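Glycerate dehydrogenase/glyoxylate reductase (Thermus thermophilus, PDB 2CUK) probably reduces glyoxylate and hydroxypyruvate to the corresponding 2-hydroxyacids, using NADH or NADPH as the hydride donor. Local coordinates at residues A[55-60]-A[85-90]; A[4-9]-A[51-56]; A[68-73]-A[291-296]. All coordinates share one frame; numbering follows the deposited sequence.

Interaction 1: A[55-60]-A[85-90]; sequences IDAEVM and RERGIR
The Schellman motif that closes helix 81-85 lays Arg-87 and Ile-89 against Ala-57 and Met-60, at the start of helix 57-62. Gly-88, with its positive phi, is the C-prime residue: its N bonds Arg-85 O, and Ile-89 N bonds Ala-84 O. The turn thereby sends one long and one branched side chain toward the neighbouring helix. Arg-87 runs extended from CG to NE, and its aliphatic part does much of the packing, with CD 3.7 Å from Met-60 CB. Farther out, the guanidinium lies with one face under Ala-57 CB, which is 3.7 Å from Arg-87 NH2. Its nitrogens have partners of their own, NE in a salt bridge to Asp-61 and NH1 in a hydrogen bond to Ala-83 O, and these partners probably fix the rotation of the group against the alanine methyl. Deeper in, Met-60 and Ile-89 cross obliquely, and Met-60 CG comes within 3.9 Å of Ile-89 CD1. Ile-89 reaches it with CG1 beside its own backbone N (chi1 -58°). The start of helix 57-62 is itself capped: Asp-56 OD1, at the N-cap, accepts from Val-59 N at 3.1 Å. Such packing of one helix start on the capped end of the next, with apolar chains inward and an arginine on the partly exposed side, joins successive helices in the parallel alpha/beta layering of a flavodoxin-like domain.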
ATOM      1  N   ILE A  55      31.014 -12.831   7.266  1.00 35.55           N
ATOM      2  CA  ILE A  55      32.391 -12.360   7.207  1.00 34.97           C
ATOM      3  C   ILE A  55      33.043 -12.502   8.581  1.00 35.42           C
ATOM      4  O   ILE A  55      33.061 -11.560   9.377  1.00 34.33           O
ATOM      5  CB  ILE A  55      32.449 -10.884   6.753  1.00 35.27           C
ATOM      6  CG1 ILE A  55      31.635 -10.704   5.465  1.00 34.87           C
ATOM      7  CG2 ILE A  55      33.889 -10.464   6.516  1.00 35.65           C
ATOM      8  CD1 ILE A  55      32.082 -11.591   4.307  1.00 32.28           C
ATOM      9  N   ASP A  56      33.570 -13.694   8.852  1.00 35.40           N
ATOM     10  CA  ASP A  56      34.217 -13.984  10.129  1.00 35.21           C
ATOM     11  C   ASP A  56      35.740 -13.921  10.044  1.00 34.47           C
ATOM     12  O   ASP A  56      36.302 -13.542   9.016  1.00 33.35           O
ATOM     13  CB  ASP A  56      33.791 -15.368  10.631  1.00 36.39           C
ATOM     14  CG  ASP A  56      33.967 -16.451   9.582  1.00 37.69           C
ATOM     15  OD1 ASP A  56      34.870 -16.320   8.728  1.00 38.38           O
ATOM     16  OD2 ASP A  56      33.206 -17.440   9.618  1.00 40.38           O
ATOM     17  N   ALA A  57      36.401 -14.304  11.135  1.00 34.59           N
ATOM     18  CA  ALA A  57      37.859 -14.291  11.197  1.00 33.62           C
ATOM     19  C   ALA A  57      38.488 -15.142  10.097  1.00 33.56           C
ATOM     20  O   ALA A  57      39.479 -14.742   9.483  1.00 32.89           O
ATOM     21  CB  ALA A  57      38.327 -14.778  12.564  1.00 34.00           C
ATOM     22  N   GLU A  58      37.913 -16.314   9.844  1.00 34.76           N
ATOM     23  CA  GLU A  58      38.443 -17.204   8.816  1.00 34.70           C
ATOM     24  C   GLU A  58      38.529 -16.491   7.470  1.00 34.76           C
ATOM     25  O   GLU A  58      39.567 -16.516   6.813  1.00 35.19           O
ATOM     26  CB  GLU A  58      37.565 -18.451   8.673  1.00 35.59           C
ATOM     27  CG  GLU A  58      38.216 -19.553   7.849  1.00 39.22           C
ATOM     28  CD  GLU A  58      37.293 -20.730   7.598  1.00 40.93           C
ATOM     29  OE1 GLU A  58      36.446 -21.026   8.470  1.00 41.95           O
ATOM     30  OE2 GLU A  58      37.424 -21.367   6.532  1.00 42.15           O
ATOM     31  N   VAL A  59      37.431 -15.861   7.062  1.00 33.79           N
ATOM     32  CA  VAL A  59      37.395 -15.143   5.791  1.00 34.62           C
ATOM     33  C   VAL A  59      38.462 -14.054   5.770  1.00 34.82           C
ATOM     34  O   VAL A  59      39.143 -13.852   4.762  1.00 33.30           O
ATOM     35  CB  VAL A  59      36.014 -14.482   5.555  1.00 33.95           C
ATOM     36  CG1 VAL A  59      36.008 -13.755   4.217  1.00 34.27           C
ATOM     37  CG2 VAL A  59      34.919 -15.537   5.592  1.00 35.03           C
ATOM     38  N   MET A  60      38.597 -13.351   6.890  1.00 35.90           N
ATOM     39  CA  MET A  60      39.577 -12.281   7.006  1.00 37.78           C
ATOM     40  C   MET A  60      41.007 -12.805   6.886  1.00 38.83           C
ATOM     41  O   MET A  60      41.825 -12.229   6.166  1.00 37.59           O
ATOM     42  CB  MET A  60      39.386 -11.539   8.332  1.00 37.58           C
ATOM     43  CG  MET A  60      38.159 -10.639   8.343  1.00 36.55           C
ATOM     44  SD  MET A  60      37.873  -9.821   9.918  1.00 38.52           S
ATOM     45  CE  MET A  60      36.133 -10.170  10.175  1.00 39.44           C
ATOM     46  N   ARG A  85      38.942  -5.494  13.493  1.00 35.45           N
ATOM     47  CA  ARG A  85      39.703  -4.494  14.237  1.00 36.59           C
ATOM     48  C   ARG A  85      41.093  -5.038  14.557  1.00 36.14           C
ATOM     49  O   ARG A  85      42.104  -4.382  14.307  1.00 35.07           O
ATOM     50  CB  ARG A  85      38.978  -4.147  15.538  1.00 38.55           C
ATOM     51  CG  ARG A  85      39.639  -3.035  16.342  1.00 41.84           C
ATOM     52  CD  ARG A  85      38.999  -2.908  17.714  1.00 44.61           C
ATOM     53  NE  ARG A  85      37.546  -2.791  17.630  1.00 47.20           N
ATOM     54  CZ  ARG A  85      36.904  -1.751  17.108  1.00 47.42           C
ATOM     55  NH1 ARG A  85      37.583  -0.722  16.616  1.00 48.14           N
ATOM     56  NH2 ARG A  85      35.577  -1.743  17.072  1.00 47.89           N
ATOM     57  N   GLU A  86      41.121  -6.247  15.110  1.00 35.69           N
ATOM     58  CA  GLU A  86      42.361  -6.918  15.483  1.00 35.62           C
ATOM     59  C   GLU A  86      43.275  -7.158  14.286  1.00 34.82           C
ATOM     60  O   GLU A  86      44.455  -7.462  14.450  1.00 35.45           O
ATOM     61  CB  GLU A  86      42.037  -8.251  16.161  1.00 36.05           C
ATOM     62  CG  GLU A  86      41.396  -8.101  17.537  1.00 37.93           C
ATOM     63  CD  GLU A  86      40.660  -9.349  17.991  1.00 38.84           C
ATOM     64  OE1 GLU A  86      41.193 -10.466  17.814  1.00 42.12           O
ATOM     65  OE2 GLU A  86      39.547  -9.211  18.536  1.00 40.68           O
ATOM     66  N   ARG A  87      42.728  -7.016  13.084  1.00 33.35           N
ATOM     67  CA  ARG A  87      43.509  -7.225  11.870  1.00 32.80           C
ATOM     68  C   ARG A  87      43.728  -5.937  11.090  1.00 31.22           C
ATOM     69  O   ARG A  87      44.227  -5.961   9.966  1.00 32.58           O
ATOM     70  CB  ARG A  87      42.821  -8.261  10.982  1.00 33.12           C
ATOM     71  CG  ARG A  87      42.782  -9.641  11.603  1.00 34.61           C
ATOM     72  CD  ARG A  87      41.971 -10.616  10.768  1.00 35.66           C
ATOM     73  NE  ARG A  87      42.070 -11.973  11.298  1.00 35.89           N
ATOM     74  CZ  ARG A  87      41.697 -12.328  12.524  1.00 36.64           C
ATOM     75  NH1 ARG A  87      41.192 -11.426  13.356  1.00 35.00           N
ATOM     76  NH2 ARG A  87      41.841 -13.587  12.923  1.00 34.48           N
ATOM     77  N   GLY A  88      43.349  -4.814  11.690  1.00 30.96           N
ATOM     78  CA  GLY A  88      43.528  -3.530  11.035  1.00 30.65           C
ATOM     79  C   GLY A  88      42.698  -3.350   9.778  1.00 30.12           C
ATOM     80  O   GLY A  88      43.099  -2.639   8.859  1.00 31.28           O
ATOM     81  N   ILE A  89      41.539  -3.995   9.730  1.00 29.68           N
ATOM     82  CA  ILE A  89      40.657  -3.881   8.576  1.00 27.81           C
ATOM     83  C   ILE A  89      39.552  -2.889   8.907  1.00 27.69           C
ATOM     84  O   ILE A  89      38.964  -2.946   9.990  1.00 27.99           O
ATOM     85  CB  ILE A  89      40.016  -5.241   8.232  1.00 28.51           C
ATOM     86  CG1 ILE A  89      41.112  -6.272   7.945  1.00 27.27           C
ATOM     87  CG2 ILE A  89      39.088  -5.089   7.033  1.00 28.84           C
ATOM     88  CD1 ILE A  89      40.598  -7.692   7.752  1.00 27.04           C
ATOM     89  N   ARG A  90      39.272  -1.969   7.990  1.00 27.16           N
ATOM     90  CA  ARG A  90      38.215  -0.991   8.228  1.00 27.96           C
ATOM     91  C   ARG A  90      36.870  -1.600   7.850  1.00 27.73           C
ATOM     92  O   ARG A  90      36.787  -2.418   6.937  1.00 28.41           O
ATOM     93  CB  ARG A  90      38.444   0.283   7.404  1.00 28.42           C
ATOM     94  CG  ARG A  90      39.752   1.008   7.697  1.00 32.34           C
ATOM     95  CD  ARG A  90      39.938   1.262   9.187  1.00 31.98           C
ATOM     96  NE  ARG A  90      38.914   2.139   9.749  1.00 33.81           N
ATOM     97  CZ  ARG A  90      38.817   3.441   9.501  1.00 33.90           C
ATOM     98  NH1 ARG A  90      39.684   4.036   8.693  1.00 34.48           N
ATOM     99  NH2 ARG A  90      37.860   4.153  10.078  1.00 33.66           N
TER

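Interaction 2: A[4-9]-A[51-56]; sequences LVTRTL and VEDRID
Asp-53 answers two consecutive residues, Thr-6 and Arg-7, each with a different carboxylate oxygen. OD2 takes a short bond from Thr-6 OG1, 2.5 Å away, which arrives from above the carboxylate plane (42° out of it); Thr-50 OG1 is a second partner of OD2. OD1 presents its syn lone pair to Arg-7 NH1 at 2.9 Å, a salt bridge lying close to the guanidinium plane, although the two flat groups are turned 68° apart. The same NH1 also donates to Thr-6 O at 2.8 Å, so this one nitrogen ties carboxylate and backbone together. Bending of the arginine chain at chi2 (-67°) folds it back far enough to do both. Arg-7 NH2 merely packs on Glu-52 CB at 3.6 Å, while Glu-52 OE2 turns to Trp-132 N of the second subunit. With an alanine in place of Asp-53, the guanidinium of Arg-7 would probably be left without its buried counter-charge and Thr-6 OG1 without its carboxylate acceptor. The bonds join the end of strand 2-5 to the loop that leaves the adjacent strand 46-48 and enters helix 57-62, with Ile-55 resting on Leu-37 of helix 34-41 and Pro-134 of the second subunit packed against Arg-7.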
ATOM      1  N   LEU A   4      36.249  -7.618  -4.332  1.00 29.09           N
ATOM      2  CA  LEU A   4      35.244  -8.663  -4.443  1.00 28.93           C
ATOM      3  C   LEU A   4      33.879  -8.190  -3.949  1.00 28.76           C
ATOM      4  O   LEU A   4      33.742  -7.724  -2.816  1.00 27.90           O
ATOM      5  CB  LEU A   4      35.671  -9.901  -3.652  1.00 27.89           C
ATOM      6  CG  LEU A   4      34.668 -11.058  -3.620  1.00 30.41           C
ATOM      7  CD1 LEU A   4      34.381 -11.533  -5.038  1.00 32.20           C
ATOM      8  CD2 LEU A   4      35.223 -12.193  -2.782  1.00 31.11           C
ATOM      9  N   VAL A   5      32.880  -8.303  -4.818  1.00 28.41           N
ATOM     10  CA  VAL A   5      31.510  -7.922  -4.496  1.00 27.51           C
ATOM     11  C   VAL A   5      30.744  -9.241  -4.522  1.00 27.65           C
ATOM     12  O   VAL A   5      30.625  -9.878  -5.569  1.00 26.73           O
ATOM     13  CB  VAL A   5      30.936  -6.953  -5.551  1.00 28.13           C
ATOM     14  CG1 VAL A   5      29.592  -6.410  -5.083  1.00 27.54           C
ATOM     15  CG2 VAL A   5      31.917  -5.815  -5.799  1.00 26.54           C
ATOM     16  N   THR A   6      30.236  -9.646  -3.361  1.00 26.33           N
ATOM     17  CA  THR A   6      29.534 -10.917  -3.218  1.00 26.43           C
ATOM     18  C   THR A   6      28.234 -11.108  -3.993  1.00 25.71           C
ATOM     19  O   THR A   6      27.747 -12.232  -4.106  1.00 26.77           O
ATOM     20  CB  THR A   6      29.262 -11.218  -1.738  1.00 26.50           C
ATOM     21  OG1 THR A   6      28.395 -10.213  -1.197  1.00 24.03           O
ATOM     22  CG2 THR A   6      30.576 -11.230  -0.954  1.00 27.54           C
ATOM     23  N   ARG A   7      27.670 -10.026  -4.521  1.00 25.19           N
ATOM     24  CA  ARG A   7      26.427 -10.114  -5.289  1.00 25.49           C
ATOM     25  C   ARG A   7      26.377  -9.027  -6.355  1.00 24.77           C
ATOM     26  O   ARG A   7      27.039  -7.999  -6.232  1.00 24.72           O
ATOM     27  CB  ARG A   7      25.209  -9.950  -4.373  1.00 24.33           C
ATOM     28  CG  ARG A   7      25.043 -11.016  -3.309  1.00 23.93           C
ATOM     29  CD  ARG A   7      24.714 -12.382  -3.898  1.00 23.59           C
ATOM     30  NE  ARG A   7      24.387 -13.336  -2.840  1.00 25.80           N
ATOM     31  CZ  ARG A   7      25.231 -13.715  -1.886  1.00 27.11           C
ATOM     32  NH1 ARG A   7      26.467 -13.229  -1.858  1.00 26.24           N
ATOM     33  NH2 ARG A   7      24.835 -14.560  -0.943  1.00 26.18           N
ATOM     34  N   THR A   8      25.588  -9.254  -7.402  1.00 24.80           N
ATOM     35  CA  THR A   8      25.446  -8.259  -8.456  1.00 23.80           C
ATOM     36  C   THR A   8      24.631  -7.100  -7.887  1.00 23.91           C
ATOM     37  O   THR A   8      23.689  -7.311  -7.121  1.00 22.08           O
ATOM     38  CB  THR A   8      24.727  -8.837  -9.682  1.00 25.09           C
ATOM     39  OG1 THR A   8      23.517  -9.479  -9.268  1.00 26.55           O
ATOM     40  CG2 THR A   8      25.615  -9.850 -10.389  1.00 26.70           C
ATOM     41  N   LEU A   9      24.994  -5.879  -8.260  1.00 22.80           N
ATOM     42  CA  LEU A   9      24.311  -4.694  -7.755  1.00 24.11           C
ATOM     43  C   LEU A   9      23.640  -3.895  -8.864  1.00 25.62           C
ATOM     44  O   LEU A   9      24.104  -3.888 -10.005  1.00 27.50           O
ATOM     45  CB  LEU A   9      25.303  -3.786  -7.022  1.00 22.31           C
ATOM     46  CG  LEU A   9      26.178  -4.420  -5.935  1.00 23.46           C
ATOM     47  CD1 LEU A   9      27.102  -3.355  -5.358  1.00 22.29           C
ATOM     48  CD2 LEU A   9      25.307  -5.029  -4.839  1.00 21.85           C
ATOM     49  N   VAL A  51      24.152  -9.030   3.664  1.00 24.16           N
ATOM     50  CA  VAL A  51      23.728  -9.658   4.911  1.00 26.17           C
ATOM     51  C   VAL A  51      23.740 -11.185   4.827  1.00 26.94           C
ATOM     52  O   VAL A  51      23.708 -11.865   5.854  1.00 27.43           O
ATOM     53  CB  VAL A  51      22.300  -9.203   5.316  1.00 25.60           C
ATOM     54  CG1 VAL A  51      22.303  -7.717   5.650  1.00 26.41           C
ATOM     55  CG2 VAL A  51      21.317  -9.494   4.188  1.00 25.38           C
ATOM     56  N   GLU A  52      23.794 -11.717   3.608  1.00 27.95           N
ATOM     57  CA  GLU A  52      23.800 -13.166   3.392  1.00 30.46           C
ATOM     58  C   GLU A  52      25.202 -13.777   3.441  1.00 31.03           C
ATOM     59  O   GLU A  52      25.354 -14.993   3.311  1.00 30.98           O
ATOM     60  CB  GLU A  52      23.166 -13.502   2.037  1.00 32.31           C
ATOM     61  CG  GLU A  52      21.708 -13.087   1.887  1.00 36.30           C
ATOM     62  CD  GLU A  52      20.749 -14.026   2.594  1.00 38.93           C
ATOM     63  OE1 GLU A  52      20.981 -14.337   3.782  1.00 42.04           O
ATOM     64  OE2 GLU A  52      19.755 -14.445   1.963  1.00 38.20           O
ATOM     65  N   ASP A  53      26.220 -12.939   3.617  1.00 30.06           N
ATOM     66  CA  ASP A  53      27.603 -13.413   3.665  1.00 30.37           C
ATOM     67  C   ASP A  53      28.179 -13.295   5.071  1.00 32.60           C
ATOM     68  O   ASP A  53      28.225 -12.203   5.640  1.00 33.37           O
ATOM     69  CB  ASP A  53      28.480 -12.602   2.709  1.00 27.90           C
ATOM     70  CG  ASP A  53      27.920 -12.546   1.300  1.00 27.95           C
ATOM     71  OD1 ASP A  53      27.836 -13.606   0.642  1.00 24.99           O
ATOM     72  OD2 ASP A  53      27.565 -11.433   0.853  1.00 27.02           O
ATOM     73  N   ARG A  54      28.627 -14.417   5.625  1.00 33.67           N
ATOM     74  CA  ARG A  54      29.221 -14.453   6.941  1.00 36.04           C
ATOM     75  C   ARG A  54      30.680 -14.048   6.852  1.00 35.45           C
ATOM     76  O   ARG A  54      31.535 -14.802   6.408  1.00 36.05           O
ATOM     77  CB  ARG A  54      29.108 -15.881   7.477  1.00 37.52           C
ATOM     78  CG  ARG A  54      29.423 -15.967   8.971  1.00 42.43           C
ATOM     79  CD  ARG A  54      28.891 -14.754   9.743  1.00 46.87           C
ATOM     80  NE  ARG A  54      28.068 -15.185  10.877  1.00 50.89           N
ATOM     81  CZ  ARG A  54      26.753 -14.902  10.829  1.00 52.32           C
ATOM     82  NH1 ARG A  54      26.249 -14.269   9.784  1.00 53.18           N
ATOM     83  NH2 ARG A  54      25.962 -15.261  11.843  1.00 53.84           N
ATOM     84  N   ILE A  55      31.014 -12.831   7.266  1.00 35.55           N
ATOM     85  CA  ILE A  55      32.391 -12.360   7.207  1.00 34.97           C
ATOM     86  C   ILE A  55      33.043 -12.502   8.581  1.00 35.42           C
ATOM     87  O   ILE A  55      33.061 -11.560   9.377  1.00 34.33           O
ATOM     88  CB  ILE A  55      32.449 -10.884   6.753  1.00 35.27           C
ATOM     89  CG1 ILE A  55      31.635 -10.704   5.465  1.00 34.87           C
ATOM     90  CG2 ILE A  55      33.889 -10.464   6.516  1.00 35.65           C
ATOM     91  CD1 ILE A  55      32.082 -11.591   4.307  1.00 32.28           C
ATOM     92  N   ASP A  56      33.570 -13.694   8.852  1.00 35.40           N
ATOM     93  CA  ASP A  56      34.217 -13.984  10.129  1.00 35.21           C
ATOM     94  C   ASP A  56      35.740 -13.921  10.044  1.00 34.47           C
ATOM     95  O   ASP A  56      36.302 -13.542   9.016  1.00 33.35           O
ATOM     96  CB  ASP A  56      33.791 -15.368  10.631  1.00 36.39           C
ATOM     97  CG  ASP A  56      33.967 -16.451   9.582  1.00 37.69           C
ATOM     98  OD1 ASP A  56      34.870 -16.320   8.728  1.00 38.38           O
ATOM     99  OD2 ASP A  56      33.206 -17.440   9.618  1.00 40.38           O
TER

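Interaction 3: A[68-73]-A[291-296]; sequences VIACYS and EVAVEN
Ala-70, at the end of strand 68-70, and Ala-293, on helix 283-301, bring their backbones close, their CA atoms 5.3 Å apart. Two small side chains permit this. Ala-70 CB sits 3.4 Å from Ala-293 O, and its distance to Ala-293 CB is 4.4 Å. In return, the methyl of Ala-293 faces the backbone just past the strand, with CB 4.1 Å from Cys-71 O. No hydrogen bond crosses, so the contact is one of methyl groups on backbone. Within the helix, Asn-296 folds back on the preceding turn, its ND2 donating to Val-292 O at 2.8 Å while Asn-296 N bonds the same oxygen at 3.0 Å; the two donors reach it from opposite faces of its carbonyl plane. Asn-296 OD1 meanwhile accepts from Asn-308 N, so the amide links the helix to the chain's last residues. Beyond the strand, Tyr-72 is the centre of an inverse gamma turn, and its OH bonds Arg-286 O near the start of the same helix. A long helix late in the sequence thus returns to cover the parallel sheet built by the N-terminal part of the chain, the crossing back between domains that is characteristic of D-2-hydroxyacid dehydrogenases.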
ATOM      1  N   VAL A  68      39.579  -3.145   3.611  1.00 28.77           N
ATOM      2  CA  VAL A  68      38.269  -2.633   3.975  1.00 26.12           C
ATOM      3  C   VAL A  68      37.109  -3.541   3.616  1.00 25.31           C
ATOM      4  O   VAL A  68      37.106  -4.203   2.576  1.00 23.86           O
ATOM      5  CB  VAL A  68      38.020  -1.263   3.306  1.00 25.51           C
ATOM      6  CG1 VAL A  68      38.143  -1.402   1.795  1.00 23.31           C
ATOM      7  CG2 VAL A  68      36.641  -0.733   3.677  1.00 26.22           C
ATOM      8  N   ILE A  69      36.127  -3.564   4.504  1.00 24.43           N
ATOM      9  CA  ILE A  69      34.911  -4.331   4.301  1.00 24.45           C
ATOM     10  C   ILE A  69      33.807  -3.278   4.240  1.00 23.74           C
ATOM     11  O   ILE A  69      33.344  -2.791   5.274  1.00 22.51           O
ATOM     12  CB  ILE A  69      34.634  -5.295   5.477  1.00 25.29           C
ATOM     13  CG1 ILE A  69      35.765  -6.322   5.591  1.00 24.30           C
ATOM     14  CG2 ILE A  69      33.301  -6.004   5.265  1.00 26.96           C
ATOM     15  CD1 ILE A  69      35.609  -7.266   6.766  1.00 25.93           C
ATOM     16  N   ALA A  70      33.421  -2.899   3.026  1.00 21.94           N
ATOM     17  CA  ALA A  70      32.373  -1.904   2.830  1.00 20.99           C
ATOM     18  C   ALA A  70      31.048  -2.632   2.659  1.00 21.14           C
ATOM     19  O   ALA A  70      30.696  -3.070   1.559  1.00 21.30           O
ATOM     20  CB  ALA A  70      32.675  -1.049   1.601  1.00 21.64           C
ATOM     21  N   CYS A  71      30.320  -2.758   3.760  1.00 21.24           N
ATOM     22  CA  CYS A  71      29.039  -3.449   3.770  1.00 22.38           C
ATOM     23  C   CYS A  71      27.951  -2.814   2.925  1.00 21.69           C
ATOM     24  O   CYS A  71      27.743  -1.604   2.961  1.00 20.70           O
ATOM     25  CB  CYS A  71      28.523  -3.580   5.204  1.00 24.73           C
ATOM     26  SG  CYS A  71      29.562  -4.602   6.250  1.00 26.31           S
ATOM     27  N   TYR A  72      27.256  -3.657   2.168  1.00 21.89           N
ATOM     28  CA  TYR A  72      26.150  -3.218   1.337  1.00 22.29           C
ATOM     29  C   TYR A  72      24.921  -3.440   2.217  1.00 22.33           C
ATOM     30  O   TYR A  72      24.103  -4.319   1.950  1.00 23.62           O
ATOM     31  CB  TYR A  72      26.063  -4.073   0.064  1.00 21.47           C
ATOM     32  CG  TYR A  72      24.996  -3.623  -0.916  1.00 19.48           C
ATOM     33  CD1 TYR A  72      25.124  -2.424  -1.617  1.00 19.77           C
ATOM     34  CD2 TYR A  72      23.844  -4.384  -1.118  1.00 21.95           C
ATOM     35  CE1 TYR A  72      24.129  -1.990  -2.498  1.00 19.14           C
ATOM     36  CE2 TYR A  72      22.836  -3.958  -1.992  1.00 18.90           C
ATOM     37  CZ  TYR A  72      22.984  -2.764  -2.676  1.00 19.83           C
ATOM     38  OH  TYR A  72      21.985  -2.336  -3.525  1.00 21.12           O
ATOM     39  N   SER A  73      24.826  -2.651   3.286  1.00 21.68           N
ATOM     40  CA  SER A  73      23.726  -2.733   4.243  1.00 22.22           C
ATOM     41  C   SER A  73      23.985  -1.780   5.409  1.00 23.47           C
ATOM     42  O   SER A  73      25.097  -1.268   5.559  1.00 23.39           O
ATOM     43  CB  SER A  73      23.597  -4.159   4.786  1.00 23.94           C
ATOM     44  OG  SER A  73      24.799  -4.584   5.416  1.00 24.78           O
ATOM     45  N   GLU A 291      26.430   3.270  -4.236  1.00 21.26           N
ATOM     46  CA  GLU A 291      27.275   4.458  -4.294  1.00 23.81           C
ATOM     47  C   GLU A 291      27.970   4.701  -2.957  1.00 23.14           C
ATOM     48  O   GLU A 291      29.153   5.031  -2.915  1.00 24.18           O
ATOM     49  CB  GLU A 291      26.450   5.703  -4.634  1.00 26.23           C
ATOM     50  CG  GLU A 291      25.591   5.600  -5.876  1.00 31.10           C
ATOM     51  CD  GLU A 291      24.818   6.883  -6.141  1.00 34.76           C
ATOM     52  OE1 GLU A 291      24.225   7.442  -5.188  1.00 36.52           O
ATOM     53  OE2 GLU A 291      24.801   7.331  -7.305  1.00 38.48           O
ATOM     54  N   VAL A 292      27.220   4.550  -1.869  1.00 23.80           N
ATOM     55  CA  VAL A 292      27.761   4.767  -0.532  1.00 23.97           C
ATOM     56  C   VAL A 292      28.813   3.723  -0.165  1.00 25.08           C
ATOM     57  O   VAL A 292      29.842   4.054   0.427  1.00 24.19           O
ATOM     58  CB  VAL A 292      26.629   4.779   0.524  1.00 24.03           C
ATOM     59  CG1 VAL A 292      27.211   4.898   1.923  1.00 23.74           C
ATOM     60  CG2 VAL A 292      25.690   5.955   0.253  1.00 24.29           C
ATOM     61  N   ALA A 293      28.561   2.462  -0.508  1.00 24.36           N
ATOM     62  CA  ALA A 293      29.529   1.410  -0.212  1.00 24.48           C
ATOM     63  C   ALA A 293      30.802   1.677  -1.023  1.00 24.97           C
ATOM     64  O   ALA A 293      31.914   1.562  -0.511  1.00 24.68           O
ATOM     65  CB  ALA A 293      28.952   0.048  -0.569  1.00 23.38           C
ATOM     66  N   VAL A 294      30.629   2.041  -2.289  1.00 24.38           N
ATOM     67  CA  VAL A 294      31.763   2.333  -3.159  1.00 26.12           C
ATOM     68  C   VAL A 294      32.579   3.503  -2.611  1.00 27.24           C
ATOM     69  O   VAL A 294      33.810   3.449  -2.581  1.00 27.59           O
ATOM     70  CB  VAL A 294      31.283   2.654  -4.594  1.00 25.84           C
ATOM     71  CG1 VAL A 294      32.391   3.336  -5.393  1.00 24.83           C
ATOM     72  CG2 VAL A 294      30.860   1.371  -5.280  1.00 26.56           C
ATOM     73  N   GLU A 295      31.895   4.556  -2.174  1.00 27.97           N
ATOM     74  CA  GLU A 295      32.569   5.727  -1.620  1.00 30.34           C
ATOM     75  C   GLU A 295      33.435   5.321  -0.430  1.00 30.21           C
ATOM     76  O   GLU A 295      34.628   5.634  -0.379  1.00 29.93           O
ATOM     77  CB  GLU A 295      31.543   6.769  -1.171  1.00 31.41           C
ATOM     78  CG  GLU A 295      32.156   8.033  -0.587  1.00 37.95           C
ATOM     79  CD  GLU A 295      33.025   8.782  -1.586  1.00 41.45           C
ATOM     80  OE1 GLU A 295      32.499   9.177  -2.649  1.00 45.26           O
ATOM     81  OE2 GLU A 295      34.232   8.976  -1.311  1.00 42.19           O
ATOM     82  N   ASN A 296      32.829   4.626   0.529  1.00 28.95           N
ATOM     83  CA  ASN A 296      33.547   4.172   1.712  1.00 29.55           C
ATOM     84  C   ASN A 296      34.770   3.326   1.347  1.00 29.78           C
ATOM     85  O   ASN A 296      35.859   3.541   1.879  1.00 30.83           O
ATOM     86  CB  ASN A 296      32.609   3.366   2.623  1.00 28.88           C
ATOM     87  CG  ASN A 296      31.747   4.254   3.506  1.00 29.47           C
ATOM     88  OD1 ASN A 296      32.217   4.802   4.508  1.00 28.82           O
ATOM     89  ND2 ASN A 296      30.480   4.410   3.133  1.00 29.89           N
TER

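In the fold
All three contacts belong to one layered unit around the five-stranded parallel sheet. Interactions 1 and 2 share Ile-55 and Asp-56, their centres about 14 Å apart: the loop held by interaction 2 runs directly into the helix packed in interaction 1. Interaction 3 approaches both, its centre about 16 Å from that of interaction 1 and 11 Å from that of interaction 2. Ile-69 N probably bonds Arg-90 O at 2.8 Å, placing their strands side by side, and Ile-55 CG2 meets Ile-69 CD1 at 3.6 Å. Leu-9 CD2 packs on Tyr-72 CZ at 3.9 Å. In relatives the active site lies in the cleft between domains; none of these contacts includes a bound ligand.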